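Local coordinates for protein D-alanyl-D-alanine carboxypeptidase DacB2 (Mycobacterium tuberculosis H37Rv, PDB 4RYE) that probably trims the terminal D-alanine from peptidoglycan stem pentapeptides, acting as a penicillin-binding serine D,D-carboxypeptidase of the S11 family, at residues A[6-9]-A[10-14]; A[152-155]-A[156-159]. All coordinates share one frame; numbering follows the deposited sequence.

Interaction 1. Residues A[6-9]-A[10-14]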
loop_
_atom_site.group_PDB
_atom_site.type_symbol
_atom_site.label_atom_id
_atom_site.label_comp_id
_atom_site.label_asym_id
_atom_site.label_seq_id
_atom_site.Cartn_x
_atom_site.Cartn_y
_atom_site.Cartn_z
ATOM N N ASP A 6 3.606 -21.652 7.877
ATOM C CA ASP A 6 3.155 -20.518 8.678
ATOM C C ASP A 6 3.607 -20.650 10.125
ATOM O O ASP A 6 4.045 -21.712 10.561
ATOM C CB ASP A 6 1.628 -20.395 8.637
ATOM N N VAL A 7 3.517 -19.548 10.856
ATOM C CA VAL A 7 3.687 -19.565 12.296
ATOM C C VAL A 7 2.408 -18.939 12.820
ATOM O O VAL A 7 2.038 -17.843 12.415
ATOM C CB VAL A 7 4.913 -18.730 12.747
ATOM C CG1 VAL A 7 4.985 -18.634 14.263
ATOM C CG2 VAL A 7 6.204 -19.309 12.179
ATOM N N GLN A 8 1.708 -19.656 13.684
ATOM C CA GLN A 8 0.531 -19.105 14.347
ATOM C C GLN A 8 0.546 -19.646 15.776
ATOM O O GLN A 8 1.293 -20.582 16.057
ATOM C CB GLN A 8 -0.750 -19.481 13.592
ATOM C CG GLN A 8 -0.951 -20.960 13.355
ATOM C CD GLN A 8 -2.234 -21.229 12.602
ATOM O OE1 GLN A 8 -2.220 -21.487 11.395
ATOM N NE2 GLN A 8 -3.359 -21.144 13.303
ATOM N N PRO A 9 -0.238 -19.042 16.689
ATOM C CA PRO A 9 -0.172 -19.487 18.092
ATOM C C PRO A 9 -0.677 -20.916 18.280
ATOM O O PRO A 9 -1.635 -21.316 17.619
ATOM C CB PRO A 9 -1.113 -18.514 18.820
ATOM C CG PRO A 9 -1.202 -17.297 17.913
ATOM C CD PRO A 9 -1.114 -17.866 16.518
ATOM N N ALA A 10 -0.048 -21.662 19.186
ATOM C CA ALA A 10 -0.463 -23.024 19.495
ATOM C C ALA A 10 -1.955 -23.090 19.837
ATOM O O ALA A 10 -2.457 -22.303 20.641
ATOM C CB ALA A 10 0.359 -23.562 20.647
ATOM N N GLY A 11 -2.666 -24.029 19.221
ATOM C CA GLY A 11 -4.062 -24.247 19.555
ATOM C C GLY A 11 -5.030 -23.385 18.764
ATOM O O GLY A 11 -6.238 -23.607 18.818
ATOM N N SER A 12 -4.513 -22.401 18.037
ATOM C CA SER A 12 -5.377 -21.548 17.227
ATOM C C SER A 12 -5.937 -22.301 16.016
ATOM O O SER A 12 -5.396 -23.329 15.597
ATOM C CB SER A 12 -4.659 -20.256 16.794
ATOM O OG SER A 12 -3.541 -20.496 15.957
ATOM N N VAL A 13 -7.033 -21.784 15.469
ATOM C CA VAL A 13 -7.656 -22.366 14.293
ATOM C C VAL A 13 -6.674 -22.316 13.131
ATOM O O VAL A 13 -6.092 -21.264 12.857
ATOM C CB VAL A 13 -8.931 -21.585 13.922
ATOM C CG1 VAL A 13 -9.371 -21.912 12.505
ATOM C CG2 VAL A 13 -10.043 -21.876 14.935
ATOM N N PRO A 14 -6.478 -23.455 12.448
ATOM C CA PRO A 14 -5.593 -23.501 11.278
ATOM C C PRO A 14 -5.995 -22.460 10.233
ATOM O O PRO A 14 -7.180 -22.339 9.891
ATOM C CB PRO A 14 -5.818 -24.917 10.721
ATOM C CG PRO A 14 -6.279 -25.719 11.896
ATOM C CD PRO A 14 -7.106 -24.762 12.717
#
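The carboxamide nitrogen of Gln8 reaches across a chain reversal and gives both of its hydrogens to the far limb. One goes to Ser12 OG, with Gln8 NE2 2.7 Å away and the N-H direction almost straight (171°); the other goes to the backbone oxygen of Val13, 2.8 Å from Gln8 NE2 and more bent. Both acceptors lie in the plane of the amide, which fixes its flip and its rotation together, although seen from Val13 O the nitrogen sits well above the carbonyl plane. The Ser12 hydroxyl passes the bond on: OG donates to Pro9 O at 2.7 Å, in the carbonyl plane and on a lone pair. Pro9 O is gripped a second time by Ser12 N at 3.1 Å, from a direction tilted out of that plane. This last bond closes a type II beta turn from Pro9 to Ser12, with Gly11 at its third position, whose backbone angles (phi 88°) suit a residue without CB, as is usual in this turn type. Ser12 OG stands between its own backbone N and carbonyl carbon (chi1 63°), pointing back into the turn; it also comes within 3.6 Å of Pro9 CD. Beyond CG the Gln8 chain is extended, which carries the amide as far as Val13. The oxygen of the same amide is held too: Gln8 OE1 accepts from Ile15 N. Behind the turn, Trp256 of helix 246-259 touches Gln8, Pro9 and Ser12 and donates through NE1 to Val13 O, while Val7 pairs by backbone bonds with Gly36.

Interaction 2. Residues A[152-155]-A[156-159]; sequences ASTA and HDLV
With chi1 at 63°, Thr154 OG1 is held between its backbone N and carbonyl carbon, facing the first turn of the helix; chi1 of -75° places Asp157 CG beside its own backbone N and within 3.4 Å of Thr154 OG1, the two side chains crossing at a slant. Thr154 is the N-cap: its OG1 accepts from Asp157 N at 2.9 Å along a nearly straight N-H direction (168°). The regular helical bonds follow at once, Leu158 N to Thr154 O at 2.8 Å and Val159 N to Ala155 O at 3.2 Å. Asp157 turns one oxygen to its neighbour: His156 ND1 donates to OD1 at 3.0 Å, with the oxygen in the plane of the imidazole and at its edge. The ring is held from its other nitrogen too, since His156 NE2 bonds to the C-terminal carboxylate of Leu269. The second oxygen of Asp157, OD2, is taken by Thr136 OG1 and Ser135 N, giving the buried carboxylate three polar partners over both oxygens and probably favouring its charged form. Ser153 OG, bonded to the same Thr136 hydroxyl, packs 3.5 Å from Asp157 CB and equally near Leu158 CD2. On the flank toward the six-stranded sheet, Ala155 and Val159 meet Ile24, and Leu158 and Val159 meet Ala233. This is a classical threonine N-cap with a His-carboxylate hydrogen bond beside it, opening helix 155-166 against the central antiparallel sheet of the penicillin-binding protein/serine beta-lactamase-type fold, where the Leu158 side chain lies about 10 Å from those of the probable acyl-ester serine Ser47 and probable proton acceptor Lys50.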
loop_
_atom_site.group_PDB
_atom_site.type_symbol
_atom_site.label_atom_id
_atom_site.label_comp_id
_atom_site.label_asym_id
_atom_site.label_seq_id
_atom_site.Cartn_x
_atom_site.Cartn_y
_atom_site.Cartn_z
ATOM N N ALA A 152 12.428 -4.082 -3.222
ATOM C CA ALA A 152 12.198 -5.129 -2.246
ATOM C C ALA A 152 11.444 -4.606 -1.051
ATOM O O ALA A 152 11.628 -3.463 -0.639
ATOM C CB ALA A 152 13.525 -5.722 -1.786
ATOM N N SER A 153 10.596 -5.462 -0.490
ATOM C CA SER A 153 10.083 -5.247 0.862
ATOM C C SER A 153 9.726 -6.605 1.451
ATOM O O SER A 153 9.946 -7.639 0.816
ATOM C CB SER A 153 8.874 -4.299 0.864
ATOM O OG SER A 153 8.589 -3.869 2.199
ATOM N N THR A 154 9.185 -6.613 2.663
ATOM C CA THR A 154 8.766 -7.860 3.293
ATOM C C THR A 154 7.374 -7.612 3.831
ATOM O O THR A 154 6.971 -6.451 3.984
ATOM C CB THR A 154 9.700 -8.277 4.448
ATOM O OG1 THR A 154 9.660 -7.283 5.484
ATOM C CG2 THR A 154 11.150 -8.442 3.947
ATOM N N ALA A 155 6.631 -8.681 4.100
ATOM C CA ALA A 155 5.305 -8.539 4.698
ATOM C C ALA A 155 5.402 -7.745 6.002
ATOM O O ALA A 155 4.599 -6.848 6.266
ATOM C CB ALA A 155 4.675 -9.916 4.939
ATOM N N HIS A 156 6.411 -8.067 6.804
ATOM C CA HIS A 156 6.689 -7.328 8.033
ATOM C C HIS A 156 6.919 -5.839 7.771
ATOM O O HIS A 156 6.267 -4.986 8.388
ATOM C CB HIS A 156 7.894 -7.941 8.760
ATOM C CG HIS A 156 8.413 -7.098 9.879
ATOM N ND1 HIS A 156 9.273 -6.034 9.678
ATOM C CD2 HIS A 156 8.198 -7.157 11.217
ATOM C CE1 HIS A 156 9.565 -5.480 10.842
ATOM N NE2 HIS A 156 8.930 -6.144 11.790
ATOM N N ASP A 157 7.843 -5.503 6.872
ATOM C CA ASP A 157 8.077 -4.086 6.585
ATOM C C ASP A 157 6.849 -3.374 6.016
ATOM O O ASP A 157 6.618 -2.202 6.315
ATOM C CB ASP A 157 9.256 -3.889 5.624
ATOM C CG ASP A 157 10.596 -4.096 6.293
ATOM O OD1 ASP A 157 10.620 -4.617 7.429
ATOM O OD2 ASP A 157 11.634 -3.749 5.673
ATOM N N LEU A 158 6.073 -4.061 5.178
ATOM C CA LEU A 158 4.881 -3.433 4.612
ATOM C C LEU A 158 3.888 -2.996 5.701
ATOM O O LEU A 158 3.346 -1.896 5.632
ATOM C CB LEU A 158 4.200 -4.335 3.562
ATOM C CG LEU A 158 4.938 -4.495 2.230
ATOM C CD1 LEU A 158 4.134 -5.393 1.274
ATOM C CD2 LEU A 158 5.188 -3.132 1.594
ATOM N N VAL A 159 3.650 -3.837 6.702
ATOM C CA VAL A 159 2.711 -3.452 7.763
ATOM C C VAL A 159 3.309 -2.386 8.672
ATOM O O VAL A 159 2.590 -1.563 9.220
ATOM C CB VAL A 159 2.143 -4.654 8.581
ATOM C CG1 VAL A 159 1.409 -5.624 7.664
ATOM C CG2 VAL A 159 3.224 -5.386 9.386
#

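Interactions 1 and 2 lie in series along the chain, far apart in sequence, and do not touch; their centres are about 21 Å apart and their nearest atoms about 11 Å. Both are short-range hydroxyl-centred arrangements, but the 6-14 turn is a surface feature, its centre about 26 Å from that of the chain, whereas the 152-159 cap is buried, about 10 Å from that centre. Interaction 1 is tied to the six-stranded sheet near one edge, at strand 32-37, and interaction 2 packs on inner strands. Interaction 2 alone approaches the catalytic region, with Leu158 touching Thr48, next to the probable nucleophile Ser47; interaction 1 lies away from it.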